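Local coordinates for protein TlmII (Streptoalloteichus hindustanus, PDB 4HVM) that belongs to the condensation-domain family of nonribosomal peptide synthesis, takes part in tallysomycin biosynthesis and may bind phosphopantetheine, at residues A23-R28 / P334-V339; S149-L154 / F389-L394; V157-A160 / R164-P167. One frame throughout, in Å; residues are numbered along the deposited sequence.

The fold has the two-lobed plan of condensation domains, and the three contacts sample it from the junction outward. Contact 1 spans from helix 18-27 of the first lobe to helix 335-344 of the second. Contact 2 lies about 24 Å away, centre to centre, where chain returning from the second lobe comes against helix 147-161. Contact 3 is on that same helix, at its C-terminal end, with a centre about 17 Å from that of contact 2 and about 34 Å from that of contact 1. Contacts 1 and 2 alternate along the chain, and each closes a long loop of sequence, over 300 and over 230 residues, whereas contact 3 is local and nested inside both.

Contact 1: A23-R28 / P334-V339; sequences AWRWLR and PYHDVV
Arg25 and His336 reach toward each other from two helices more than 300 residues apart in sequence, and their side chains carry the whole meeting. Arg25 runs its chain extended from CG to NE and presents one guanidinium nitrogen, NH1, which lies 3.1 Å from ND1 of His336. CE1 of the same ring is 3.6 Å from NH1, while CZ of Arg25 stands farther back, 4.1 Å from ND1. The guanidinium and imidazole planes are inclined by just 16°, but the approach is oblique and the angle is too poor for a hydrogen bond. What remains is proximity of two nitrogens, with 115 Å² buried in total. His336 holds CG between its backbone N and carbonyl carbon (chi1 62°), which turns the ring out to this side of its helix.

The firmer packing is on the flank where Phe18, on the same helix as Arg25, touches both Pro334 and His336. There the start of the second helix is well fixed: Pro334 occupies the N-cap position, Tyr335 N bonds to Asp298 OD2, and Tyr335 OH is hydrogen-bonded to Trp357. The Arg25 side is looser. It is exposed, OD1 of Asp337 stays 5.1 Å from NH1, and the ion pair from NE to Asp340 OD2 is long and weak. The acidic neighbours would probably offset the guanidinium's charge beside the imidazole.

Helix 18-27 belongs to the first lobe and helix 335-344 to the second, beside strand 297-305. A thin, polar approach of this kind between helices of the two lobes is consistent with the V-shaped, two-lobed condensation-domain fold, in which the lobes face each other across a cleft.

Contact 2: S149-L154 / F389-L394; sequences SRYMVL and FREADL
The backbones keep well apart, the nearest pair of CA atoms, those of Tyr151 and Phe389, being 11.1 Å from each other, so one long side chain from each segment has to close the distance. Tyr151 sets CG anti to its own carbonyl carbon (chi1 -75°) and projects its ring from helix 147-161, packing on Arg39 and Leu41 of strand 36-44. Glu391, in the first turn of helix 391-394, answers with an extended chain. The phenol OH donates to OE2 of Glu391 at 2.7 Å. That oxygen sits at the ring's edge, near its plane, yet the hydroxyl meets it from above the carboxylate, 46° out of plane, with ring and carboxylate turned 77° against each other.

A water gives the same hydroxyl a second partner: it donates to Tyr151 OH at 2.9 Å and to Phe389 O at 3.1 Å, linking the tyrosine to the backbone just before the short helix. The other oxygen, OE1, accepts from Glu423 N. A phenylalanine in place of Tyr151 would probably leave OE2 without its donor and the water without one of its two acceptors.

Phe389 follows strand 385-388, which edges the first lobe's sheet beside strand 36-44, consistent with the lobe crossover of condensation domains. With both carboxylate oxygens accepting bonds, Glu391 is likely to remain ionised, so the phenol bond is probably charge-assisted and, through Glu423, connects helix 147-161 with strand 417-424.

Contact 3: V157-A160 / R164-P167; sequences VWQA and RFRP
Phe165 lays its CB against the last turn of helix 147-161, 3.8 Å from CB of Ala160 and 3.5 Å from the backbone N of the same residue. Its CG stands anti to the backbone N (chi1 177°), which swings the ring away from Ala160, outward and partly back alongside the helix. The ring's edge passes near Gln159, CD1 lying 4.0 Å from OE1, and Pro167 N lies above one face, offset toward the rim. Glu58 and Ala62 of helix 49-62 also touch Phe165, while Ala55 of that helix meets Ala160; the aromatic ring is thus buried where two helices and the loop converge.

The backbone turns off the helix at this point. Arg164 N donates to Gln159 O at 2.6 Å, with an N-H...O angle of 160° and the donor tilted 32° from the carbonyl plane. A bond from residue i+5 back to residue i, at the C-terminal end of a helix, is the 6-to-1 bond of a Schellman-type helix end, with which this turn is consistent. The bond gives Gln159 O a donor from beyond the helix end and draws the chain round into the loop leading to helix 185-198. The bend also brings CB of Arg164 to 3.5 Å from that carbonyl oxygen.

Gln159 lies alongside the departing loop. Its CB is 3.8 Å from Phe165 N, and the extended chain beyond CG sends the amide past Arg164 O to Tyr170, whose OH is hydrogen-bonded to OE1. That bond ties the helix to a point farther along the loop. Arg164, an exposed residue that also touches a crystal neighbour, leads its guanidinium away from the helix.

Contact 1: A23-R28 / P334-V339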
ATOM      1  N   ALA A  23     -10.886   7.821  -1.275  1.00 23.12           N
ATOM      2  CA  ALA A  23      -9.557   8.297  -1.639  1.00 24.92           C
ATOM      3  C   ALA A  23      -9.628   9.607  -2.419  1.00 28.00           C
ATOM      4  O   ALA A  23      -8.750  10.460  -2.302  1.00 28.54           O
ATOM      5  CB  ALA A  23      -8.824   7.243  -2.446  1.00 28.79           C
ATOM      6  N   TRP A  24     -10.683   9.758  -3.213  1.00 23.76           N
ATOM      7  CA  TRP A  24     -10.861  10.946  -4.040  1.00 21.46           C
ATOM      8  C   TRP A  24     -11.072  12.199  -3.195  1.00 26.86           C
ATOM      9  O   TRP A  24     -10.843  13.313  -3.663  1.00 33.80           O
ATOM     10  CB  TRP A  24     -12.032  10.751  -5.009  1.00 24.36           C
ATOM     11  CG  TRP A  24     -12.238  11.886  -5.969  1.00 27.87           C
ATOM     12  CD1 TRP A  24     -13.345  12.679  -6.077  1.00 31.28           C
ATOM     13  CD2 TRP A  24     -11.312  12.353  -6.957  1.00 32.61           C
ATOM     14  NE1 TRP A  24     -13.166  13.609  -7.072  1.00 37.74           N
ATOM     15  CE2 TRP A  24     -11.925  13.431  -7.628  1.00 37.46           C
ATOM     16  CE3 TRP A  24     -10.024  11.966  -7.339  1.00 37.22           C
ATOM     17  CZ2 TRP A  24     -11.294  14.126  -8.658  1.00 40.55           C
ATOM     18  CZ3 TRP A  24      -9.398  12.657  -8.361  1.00 39.99           C
ATOM     19  CH2 TRP A  24     -10.033  13.724  -9.009  1.00 41.41           C
ATOM     20  N   ARG A  25     -11.503  12.011  -1.951  1.00 27.44           N
ATOM     21  CA  ARG A  25     -11.738  13.137  -1.052  1.00 30.76           C
ATOM     22  C   ARG A  25     -10.457  13.899  -0.721  1.00 31.99           C
ATOM     23  O   ARG A  25     -10.480  15.121  -0.573  1.00 40.47           O
ATOM     24  CB  ARG A  25     -12.433  12.679   0.233  1.00 36.78           C
ATOM     25  CG  ARG A  25     -13.897  12.318   0.045  1.00 45.79           C
ATOM     26  CD  ARG A  25     -14.588  12.034   1.375  1.00 55.34           C
ATOM     27  NE  ARG A  25     -16.027  11.829   1.210  1.00 66.61           N
ATOM     28  CZ  ARG A  25     -16.610  10.641   1.067  1.00 67.28           C
ATOM     29  NH1 ARG A  25     -15.883   9.533   1.077  1.00 61.92           N
ATOM     30  NH2 ARG A  25     -17.926  10.558   0.916  1.00 69.77           N
ATOM     31  N   TRP A  26      -9.343  13.178  -0.616  1.00 27.18           N
ATOM     32  CA  TRP A  26      -8.063  13.805  -0.302  1.00 24.96           C
ATOM     33  C   TRP A  26      -7.143  13.907  -1.520  1.00 26.51           C
ATOM     34  O   TRP A  26      -6.303  14.801  -1.594  1.00 38.90           O
ATOM     35  CB  TRP A  26      -7.357  13.065   0.841  1.00 25.29           C
ATOM     36  CG  TRP A  26      -6.792  11.726   0.459  1.00 33.10           C
ATOM     37  CD1 TRP A  26      -7.462  10.537   0.409  1.00 36.70           C
ATOM     38  CD2 TRP A  26      -5.441  11.440   0.084  1.00 34.18           C
ATOM     39  NE1 TRP A  26      -6.612   9.529   0.018  1.00 36.41           N
ATOM     40  CE2 TRP A  26      -5.364  10.058  -0.186  1.00 37.37           C
ATOM     41  CE3 TRP A  26      -4.287  12.217  -0.052  1.00 31.57           C
ATOM     42  CZ2 TRP A  26      -4.178   9.438  -0.584  1.00 32.73           C
ATOM     43  CZ3 TRP A  26      -3.114  11.602  -0.449  1.00 35.65           C
ATOM     44  CH2 TRP A  26      -3.067  10.227  -0.708  1.00 33.21           C
ATOM     45  N   LEU A  27      -7.310  12.994  -2.474  1.00 20.06           N
ATOM     46  CA  LEU A  27      -6.463  12.962  -3.666  1.00 22.77           C
ATOM     47  C   LEU A  27      -6.766  14.083  -4.651  1.00 38.37           C
ATOM     48  O   LEU A  27      -5.925  14.430  -5.480  1.00 47.95           O
ATOM     49  CB  LEU A  27      -6.588  11.618  -4.382  1.00 17.02           C
ATOM     50  CG  LEU A  27      -5.730  10.491  -3.819  1.00 19.34           C
ATOM     51  CD1 LEU A  27      -5.986   9.187  -4.557  1.00 22.86           C
ATOM     52  CD2 LEU A  27      -4.266  10.875  -3.896  1.00 17.42           C
ATOM     53  N   ARG A  28      -7.969  14.638  -4.567  1.00 49.03           N
ATOM     54  CA  ARG A  28      -8.412  15.660  -5.511  1.00 55.67           C
ATOM     55  C   ARG A  28      -7.606  16.956  -5.397  1.00 57.53           C
ATOM     56  O   ARG A  28      -7.339  17.623  -6.400  1.00 57.68           O
ATOM     57  CB  ARG A  28      -9.905  15.941  -5.328  1.00 61.63           C
ATOM     58  CG  ARG A  28     -10.491  16.911  -6.337  1.00 71.79           C
ATOM     59  CD  ARG A  28     -11.996  17.026  -6.160  1.00 77.58           C
ATOM     60  NE  ARG A  28     -12.358  17.189  -4.756  1.00 78.76           N
ATOM     61  CZ  ARG A  28     -12.327  18.348  -4.106  1.00 78.36           C
ATOM     62  NH1 ARG A  28     -11.948  19.454  -4.735  1.00 76.14           N
ATOM     63  NH2 ARG A  28     -12.672  18.402  -2.827  1.00 75.64           N
ATOM     64  N   PRO A 334     -14.896   2.232   7.211  1.00 13.94           N
ATOM     65  CA  PRO A 334     -13.969   2.721   6.185  1.00 16.97           C
ATOM     66  C   PRO A 334     -13.160   3.930   6.655  1.00 22.26           C
ATOM     67  O   PRO A 334     -13.709   4.834   7.288  1.00 22.44           O
ATOM     68  CB  PRO A 334     -14.902   3.108   5.037  1.00 13.64           C
ATOM     69  CG  PRO A 334     -16.067   2.194   5.188  1.00 16.13           C
ATOM     70  CD  PRO A 334     -16.255   2.031   6.675  1.00 17.10           C
ATOM     71  N   TYR A 335     -11.864   3.922   6.349  1.00 17.29           N
ATOM     72  CA  TYR A 335     -10.941   4.942   6.838  1.00 15.60           C
ATOM     73  C   TYR A 335     -11.395   6.357   6.516  1.00 16.86           C
ATOM     74  O   TYR A 335     -11.231   7.263   7.330  1.00 21.88           O
ATOM     75  CB  TYR A 335      -9.537   4.706   6.283  1.00 16.41           C
ATOM     76  CG  TYR A 335      -8.492   5.647   6.835  1.00 10.79           C
ATOM     77  CD1 TYR A 335      -7.912   5.418   8.071  1.00 17.61           C
ATOM     78  CD2 TYR A 335      -8.081   6.762   6.114  1.00 11.40           C
ATOM     79  CE1 TYR A 335      -6.955   6.270   8.578  1.00 18.86           C
ATOM     80  CE2 TYR A 335      -7.123   7.624   6.613  1.00 11.64           C
ATOM     81  CZ  TYR A 335      -6.564   7.373   7.846  1.00 28.24           C
ATOM     82  OH  TYR A 335      -5.611   8.228   8.349  1.00 35.58           O
ATOM     83  N   HIS A 336     -11.969   6.543   5.333  1.00 13.11           N
ATOM     84  CA  HIS A 336     -12.466   7.853   4.937  1.00 14.39           C
ATOM     85  C   HIS A 336     -13.681   8.249   5.768  1.00 22.22           C
ATOM     86  O   HIS A 336     -13.872   9.423   6.078  1.00 24.09           O
ATOM     87  CB  HIS A 336     -12.789   7.890   3.441  1.00 14.94           C
ATOM     88  CG  HIS A 336     -13.870   6.941   3.026  1.00 31.24           C
ATOM     89  ND1 HIS A 336     -15.205   7.279   3.049  1.00 37.03           N
ATOM     90  CD2 HIS A 336     -13.812   5.669   2.565  1.00 27.45           C
ATOM     91  CE1 HIS A 336     -15.925   6.255   2.628  1.00 37.10           C
ATOM     92  NE2 HIS A 336     -15.104   5.265   2.329  1.00 31.72           N
ATOM     93  N   ASP A 337     -14.490   7.261   6.141  1.00 20.09           N
ATOM     94  CA  ASP A 337     -15.655   7.504   6.983  1.00 20.97           C
ATOM     95  C   ASP A 337     -15.225   7.823   8.409  1.00 24.69           C
ATOM     96  O   ASP A 337     -15.882   8.598   9.105  1.00 29.06           O
ATOM     97  CB  ASP A 337     -16.602   6.304   6.968  1.00 21.18           C
ATOM     98  CG  ASP A 337     -17.413   6.219   5.688  1.00 34.20           C
ATOM     99  OD1 ASP A 337     -17.870   7.277   5.202  1.00 38.09           O
ATOM    100  OD2 ASP A 337     -17.595   5.095   5.172  1.00 35.76           O
ATOM    101  N   VAL A 338     -14.118   7.223   8.839  1.00 17.81           N
ATOM    102  CA  VAL A 338     -13.548   7.512  10.151  1.00 16.78           C
ATOM    103  C   VAL A 338     -12.982   8.927  10.181  1.00 28.10           C
ATOM    104  O   VAL A 338     -13.207   9.672  11.135  1.00 31.85           O
ATOM    105  CB  VAL A 338     -12.448   6.498  10.529  1.00 13.12           C
ATOM    106  CG1 VAL A 338     -11.681   6.968  11.753  1.00 13.22           C
ATOM    107  CG2 VAL A 338     -13.056   5.131  10.779  1.00 27.00           C
ATOM    108  N   VAL A 339     -12.257   9.290   9.126  1.00 30.91           N
ATOM    109  CA  VAL A 339     -11.663  10.619   9.003  1.00 23.98           C
ATOM    110  C   VAL A 339     -12.727  11.712   9.016  1.00 29.03           C
ATOM    111  O   VAL A 339     -12.612  12.695   9.749  1.00 30.11           O
ATOM    112  CB  VAL A 339     -10.813  10.737   7.723  1.00 15.66           C
ATOM    113  CG1 VAL A 339     -10.548  12.195   7.385  1.00 16.95           C
ATOM    114  CG2 VAL A 339      -9.509   9.968   7.878  1.00 14.34           C
TER

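Contact 2: S149-L154 / F389-L394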
ATOM      1  N   SER A 149      -3.028  -5.748  -6.490  1.00 23.50           N
ATOM      2  CA  SER A 149      -3.462  -5.712  -7.887  1.00 16.91           C
ATOM      3  C   SER A 149      -2.330  -5.383  -8.857  1.00 17.57           C
ATOM      4  O   SER A 149      -2.355  -5.810 -10.012  1.00 19.88           O
ATOM      5  CB  SER A 149      -4.612  -4.717  -8.069  1.00 17.46           C
ATOM      6  OG  SER A 149      -5.767  -5.140  -7.356  1.00 23.02           O
ATOM      7  N   ARG A 150      -1.339  -4.630  -8.388  1.00 16.60           N
ATOM      8  CA  ARG A 150      -0.203  -4.266  -9.227  1.00 14.75           C
ATOM      9  C   ARG A 150       0.565  -5.504  -9.673  1.00 21.54           C
ATOM     10  O   ARG A 150       0.943  -5.624 -10.836  1.00 32.03           O
ATOM     11  CB  ARG A 150       0.734  -3.298  -8.503  1.00 16.26           C
ATOM     12  CG  ARG A 150       0.083  -1.995  -8.073  1.00 11.93           C
ATOM     13  CD  ARG A 150       1.126  -1.006  -7.570  1.00  9.42           C
ATOM     14  NE  ARG A 150       0.576  -0.091  -6.574  1.00 24.33           N
ATOM     15  CZ  ARG A 150       0.781  -0.199  -5.265  1.00 21.21           C
ATOM     16  NH1 ARG A 150       1.542  -1.174  -4.786  1.00 14.01           N
ATOM     17  NH2 ARG A 150       0.233   0.678  -4.436  1.00 24.82           N
ATOM     18  N   TYR A 151       0.785  -6.429  -8.747  1.00 18.80           N
ATOM     19  CA  TYR A 151       1.492  -7.661  -9.068  1.00 17.23           C
ATOM     20  C   TYR A 151       0.596  -8.666  -9.790  1.00 20.80           C
ATOM     21  O   TYR A 151       1.082  -9.527 -10.526  1.00 22.19           O
ATOM     22  CB  TYR A 151       2.090  -8.277  -7.806  1.00 12.50           C
ATOM     23  CG  TYR A 151       3.322  -7.557  -7.316  1.00 23.23           C
ATOM     24  CD1 TYR A 151       4.480  -7.545  -8.075  1.00 16.36           C
ATOM     25  CD2 TYR A 151       3.333  -6.900  -6.094  1.00 11.46           C
ATOM     26  CE1 TYR A 151       5.613  -6.894  -7.638  1.00 18.51           C
ATOM     27  CE2 TYR A 151       4.466  -6.245  -5.645  1.00 23.17           C
ATOM     28  CZ  TYR A 151       5.603  -6.247  -6.423  1.00 21.08           C
ATOM     29  OH  TYR A 151       6.734  -5.599  -5.985  1.00 23.62           O
HETATM   30  N   MSE A 152      -0.712  -8.557  -9.574  1.00 23.66           N
HETATM   31  CA  MSE A 152      -1.672  -9.374 -10.309  1.00 14.35           C
HETATM   32  C   MSE A 152      -1.582  -9.031 -11.789  1.00 21.48           C
HETATM   33  O   MSE A 152      -1.488  -9.915 -12.644  1.00 27.44           O
HETATM   34  CB  MSE A 152      -3.099  -9.138  -9.804  1.00 14.46           C
HETATM   35  CG  MSE A 152      -3.342  -9.587  -8.373  1.00 27.41           C
HETATM   36 SE   MSE A 152      -5.224  -9.507  -7.863  0.76 34.50          SE
HETATM   37  CE  MSE A 152      -5.854 -10.990  -8.952  1.00 17.73           C
ATOM     38  N   VAL A 153      -1.592  -7.733 -12.080  1.00 16.68           N
ATOM     39  CA  VAL A 153      -1.506  -7.249 -13.451  1.00 16.45           C
ATOM     40  C   VAL A 153      -0.175  -7.631 -14.086  1.00 22.51           C
ATOM     41  O   VAL A 153      -0.139  -8.121 -15.214  1.00 28.84           O
ATOM     42  CB  VAL A 153      -1.692  -5.717 -13.528  1.00 13.15           C
ATOM     43  CG1 VAL A 153      -1.411  -5.210 -14.936  1.00 13.51           C
ATOM     44  CG2 VAL A 153      -3.094  -5.334 -13.099  1.00 16.13           C
ATOM     45  N   LEU A 154       0.915  -7.411 -13.355  1.00 22.46           N
ATOM     46  CA  LEU A 154       2.248  -7.757 -13.841  1.00 23.43           C
ATOM     47  C   LEU A 154       2.374  -9.255 -14.092  1.00 22.64           C
ATOM     48  O   LEU A 154       2.992  -9.679 -15.070  1.00 20.47           O
ATOM     49  CB  LEU A 154       3.324  -7.300 -12.852  1.00 13.08           C
ATOM     50  CG  LEU A 154       3.572  -5.794 -12.746  1.00 12.13           C
ATOM     51  CD1 LEU A 154       4.635  -5.492 -11.702  1.00 15.60           C
ATOM     52  CD2 LEU A 154       3.970  -5.226 -14.095  1.00 12.43           C
ATOM     53  N   PHE A 389      11.402  -6.828  -8.734  1.00 31.19           N
ATOM     54  CA  PHE A 389      12.456  -5.898  -9.119  1.00 26.11           C
ATOM     55  C   PHE A 389      12.579  -4.711  -8.169  1.00 26.28           C
ATOM     56  O   PHE A 389      11.745  -3.805  -8.188  1.00 33.75           O
ATOM     57  CB  PHE A 389      12.256  -5.405 -10.556  1.00 22.57           C
ATOM     58  CG  PHE A 389      13.253  -4.367 -10.976  1.00 41.13           C
ATOM     59  CD1 PHE A 389      14.591  -4.695 -11.121  1.00 23.56           C
ATOM     60  CD2 PHE A 389      12.860  -3.062 -11.215  1.00 22.04           C
ATOM     61  CE1 PHE A 389      15.519  -3.742 -11.498  1.00 23.78           C
ATOM     62  CE2 PHE A 389      13.783  -2.105 -11.594  1.00 34.17           C
ATOM     63  CZ  PHE A 389      15.113  -2.445 -11.735  1.00 23.11           C
ATOM     64  N   ARG A 390      13.625  -4.736  -7.345  1.00 25.84           N
ATOM     65  CA  ARG A 390      13.978  -3.620  -6.466  1.00 22.47           C
ATOM     66  C   ARG A 390      12.783  -3.051  -5.710  1.00 21.69           C
ATOM     67  O   ARG A 390      12.625  -1.834  -5.619  1.00 25.98           O
ATOM     68  CB  ARG A 390      14.665  -2.505  -7.265  1.00 27.17           C
ATOM     69  CG  ARG A 390      15.987  -2.902  -7.911  1.00 29.74           C
ATOM     70  CD  ARG A 390      17.137  -2.886  -6.912  1.00 36.36           C
ATOM     71  NE  ARG A 390      18.411  -3.206  -7.551  1.00 49.58           N
ATOM     72  CZ  ARG A 390      19.213  -2.306  -8.115  1.00 52.24           C
ATOM     73  NH1 ARG A 390      18.876  -1.023  -8.122  1.00 58.20           N
ATOM     74  NH2 ARG A 390      20.354  -2.690  -8.674  1.00 44.74           N
ATOM     75  N   GLU A 391      11.939  -3.932  -5.181  1.00 21.71           N
ATOM     76  CA  GLU A 391      10.729  -3.507  -4.484  1.00 26.37           C
ATOM     77  C   GLU A 391      11.028  -2.531  -3.348  1.00 32.49           C
ATOM     78  O   GLU A 391      10.271  -1.591  -3.112  1.00 44.40           O
ATOM     79  CB  GLU A 391       9.958  -4.718  -3.955  1.00 19.18           C
ATOM     80  CG  GLU A 391       8.597  -4.377  -3.369  1.00 19.84           C
ATOM     81  CD  GLU A 391       7.844  -5.603  -2.890  1.00 28.62           C
ATOM     82  OE1 GLU A 391       8.401  -6.370  -2.074  1.00 33.40           O
ATOM     83  OE2 GLU A 391       6.694  -5.803  -3.335  1.00 30.76           O
ATOM     84  N   ALA A 392      12.147  -2.751  -2.664  1.00 28.79           N
ATOM     85  CA  ALA A 392      12.565  -1.895  -1.558  1.00 26.12           C
ATOM     86  C   ALA A 392      12.843  -0.460  -1.997  1.00 32.92           C
ATOM     87  O   ALA A 392      12.645   0.481  -1.229  1.00 41.07           O
ATOM     88  CB  ALA A 392      13.785  -2.478  -0.880  1.00 29.21           C
ATOM     89  N   ASP A 393      13.305  -0.301  -3.232  1.00 33.61           N
ATOM     90  CA  ASP A 393      13.661   1.016  -3.752  1.00 33.68           C
ATOM     91  C   ASP A 393      12.484   1.695  -4.453  1.00 33.48           C
ATOM     92  O   ASP A 393      12.449   2.918  -4.580  1.00 39.73           O
ATOM     93  CB  ASP A 393      14.862   0.921  -4.699  1.00 33.58           C
ATOM     94  CG  ASP A 393      16.143   0.536  -3.979  1.00 43.46           C
ATOM     95  OD1 ASP A 393      16.272   0.852  -2.774  1.00 46.26           O
ATOM     96  OD2 ASP A 393      17.023  -0.076  -4.623  1.00 45.18           O
ATOM     97  N   LEU A 394      11.517   0.900  -4.901  1.00 30.55           N
ATOM     98  CA  LEU A 394      10.352   1.442  -5.586  1.00 17.86           C
ATOM     99  C   LEU A 394       9.279   1.878  -4.598  1.00 27.67           C
ATOM    100  O   LEU A 394       8.418   2.687  -4.931  1.00 29.82           O
ATOM    101  CB  LEU A 394       9.786   0.431  -6.582  1.00 18.14           C
ATOM    102  CG  LEU A 394      10.593   0.260  -7.865  1.00 18.83           C
ATOM    103  CD1 LEU A 394      10.019  -0.856  -8.722  1.00 19.23           C
ATOM    104  CD2 LEU A 394      10.624   1.568  -8.638  1.00 18.81           C
TER
HETATM  105  O   HOH W   1       8.778  -4.263  -7.597  1.00 26.31           O

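Contact 3: V157-A160 / R164-P167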
ATOM      1  N   VAL A 157       0.528 -10.333 -17.320  1.00 29.36           N
ATOM      2  CA  VAL A 157       1.251 -10.038 -18.551  1.00 27.91           C
ATOM      3  C   VAL A 157       2.207 -11.173 -18.901  1.00 32.83           C
ATOM      4  O   VAL A 157       2.287 -11.599 -20.052  1.00 36.71           O
ATOM      5  CB  VAL A 157       2.028  -8.711 -18.453  1.00 22.52           C
ATOM      6  CG1 VAL A 157       2.834  -8.473 -19.721  1.00 18.18           C
ATOM      7  CG2 VAL A 157       1.071  -7.554 -18.202  1.00 19.99           C
ATOM      8  N   TRP A 158       2.924 -11.669 -17.900  1.00 34.70           N
ATOM      9  CA  TRP A 158       3.827 -12.794 -18.110  1.00 35.27           C
ATOM     10  C   TRP A 158       3.064 -14.079 -18.420  1.00 41.76           C
ATOM     11  O   TRP A 158       3.560 -14.948 -19.137  1.00 47.04           O
ATOM     12  CB  TRP A 158       4.741 -12.989 -16.901  1.00 23.14           C
ATOM     13  CG  TRP A 158       5.893 -12.024 -16.867  1.00 26.20           C
ATOM     14  CD1 TRP A 158       6.081 -10.997 -15.988  1.00 29.64           C
ATOM     15  CD2 TRP A 158       7.011 -11.995 -17.763  1.00 30.22           C
ATOM     16  NE1 TRP A 158       7.253 -10.334 -16.278  1.00 35.40           N
ATOM     17  CE2 TRP A 158       7.841 -10.928 -17.365  1.00 32.29           C
ATOM     18  CE3 TRP A 158       7.391 -12.771 -18.862  1.00 32.96           C
ATOM     19  CZ2 TRP A 158       9.029 -10.618 -18.027  1.00 36.41           C
ATOM     20  CZ3 TRP A 158       8.570 -12.462 -19.519  1.00 36.70           C
ATOM     21  CH2 TRP A 158       9.375 -11.395 -19.100  1.00 37.97           C
ATOM     22  N   GLN A 159       1.858 -14.197 -17.872  1.00 40.87           N
ATOM     23  CA  GLN A 159       0.997 -15.330 -18.184  1.00 48.18           C
ATOM     24  C   GLN A 159       0.599 -15.315 -19.656  1.00 46.26           C
ATOM     25  O   GLN A 159       0.579 -16.357 -20.314  1.00 49.35           O
ATOM     26  CB  GLN A 159      -0.257 -15.325 -17.306  1.00 52.49           C
ATOM     27  CG  GLN A 159      -0.052 -15.883 -15.902  1.00 55.72           C
ATOM     28  CD  GLN A 159      -1.360 -16.052 -15.142  1.00 64.19           C
ATOM     29  OE1 GLN A 159      -2.412 -15.578 -15.576  1.00 61.76           O
ATOM     30  NE2 GLN A 159      -1.299 -16.736 -14.004  1.00 70.98           N
ATOM     31  N   ALA A 160       0.285 -14.128 -20.165  1.00 41.07           N
ATOM     32  CA  ALA A 160      -0.100 -13.965 -21.561  1.00 40.52           C
ATOM     33  C   ALA A 160       1.075 -14.258 -22.482  1.00 43.18           C
ATOM     34  O   ALA A 160       0.891 -14.738 -23.600  1.00 45.84           O
ATOM     35  CB  ALA A 160      -0.631 -12.560 -21.803  1.00 34.66           C
ATOM     36  N   ARG A 164      -0.755 -18.467 -21.044  1.00 58.70           N
ATOM     37  CA  ARG A 164      -1.368 -19.048 -19.856  1.00 62.04           C
ATOM     38  C   ARG A 164      -2.393 -18.105 -19.232  1.00 61.35           C
ATOM     39  O   ARG A 164      -2.988 -18.415 -18.199  1.00 59.67           O
ATOM     40  CB  ARG A 164      -0.293 -19.419 -18.831  1.00 60.82           C
ATOM     41  CG  ARG A 164       0.881 -20.170 -19.438  1.00 65.67           C
ATOM     42  CD  ARG A 164       1.653 -20.953 -18.391  1.00 69.04           C
ATOM     43  NE  ARG A 164       2.676 -21.800 -18.997  1.00 72.18           N
ATOM     44  CZ  ARG A 164       3.335 -22.754 -18.348  1.00 69.08           C
ATOM     45  NH1 ARG A 164       3.076 -22.989 -17.069  1.00 63.14           N
ATOM     46  NH2 ARG A 164       4.251 -23.476 -18.980  1.00 67.98           N
ATOM     47  N   PHE A 165      -2.601 -16.959 -19.870  1.00 57.87           N
ATOM     48  CA  PHE A 165      -3.541 -15.970 -19.363  1.00 51.13           C
ATOM     49  C   PHE A 165      -4.979 -16.314 -19.733  1.00 57.47           C
ATOM     50  O   PHE A 165      -5.346 -16.321 -20.908  1.00 58.62           O
ATOM     51  CB  PHE A 165      -3.182 -14.574 -19.872  1.00 39.75           C
ATOM     52  CG  PHE A 165      -4.152 -13.508 -19.447  1.00 36.59           C
ATOM     53  CD1 PHE A 165      -4.223 -13.107 -18.123  1.00 35.37           C
ATOM     54  CD2 PHE A 165      -4.986 -12.900 -20.369  1.00 39.33           C
ATOM     55  CE1 PHE A 165      -5.112 -12.123 -17.726  1.00 32.79           C
ATOM     56  CE2 PHE A 165      -5.878 -11.914 -19.979  1.00 37.89           C
ATOM     57  CZ  PHE A 165      -5.941 -11.524 -18.655  1.00 32.90           C
ATOM     58  N   ARG A 166      -5.782 -16.613 -18.717  1.00 59.94           N
ATOM     59  CA  ARG A 166      -7.209 -16.835 -18.897  1.00 57.91           C
ATOM     60  C   ARG A 166      -7.988 -15.798 -18.099  1.00 53.71           C
ATOM     61  O   ARG A 166      -7.927 -15.786 -16.871  1.00 50.51           O
ATOM     62  CB  ARG A 166      -7.597 -18.247 -18.459  1.00 62.08           C
ATOM     63  CG  ARG A 166      -6.917 -19.339 -19.266  1.00 70.56           C
ATOM     64  CD  ARG A 166      -7.476 -20.717 -18.947  1.00 78.04           C
ATOM     65  NE  ARG A 166      -7.348 -21.049 -17.531  1.00 79.59           N
ATOM     66  CZ  ARG A 166      -7.646 -22.236 -17.012  1.00 79.67           C
ATOM     67  NH1 ARG A 166      -8.087 -23.213 -17.792  1.00 78.01           N
ATOM     68  NH2 ARG A 166      -7.498 -22.445 -15.710  1.00 80.73           N
ATOM     69  N   PRO A 167      -8.716 -14.913 -18.801  1.00 51.23           N
ATOM     70  CA  PRO A 167      -9.449 -13.803 -18.182  1.00 48.20           C
ATOM     71  C   PRO A 167     -10.545 -14.272 -17.230  1.00 44.83           C
ATOM     72  O   PRO A 167     -10.874 -13.566 -16.276  1.00 47.05           O
ATOM     73  CB  PRO A 167     -10.075 -13.084 -19.384  1.00 48.79           C
ATOM     74  CG  PRO A 167      -9.238 -13.483 -20.548  1.00 48.24           C
ATOM     75  CD  PRO A 167      -8.828 -14.892 -20.268  1.00 47.67           C
TER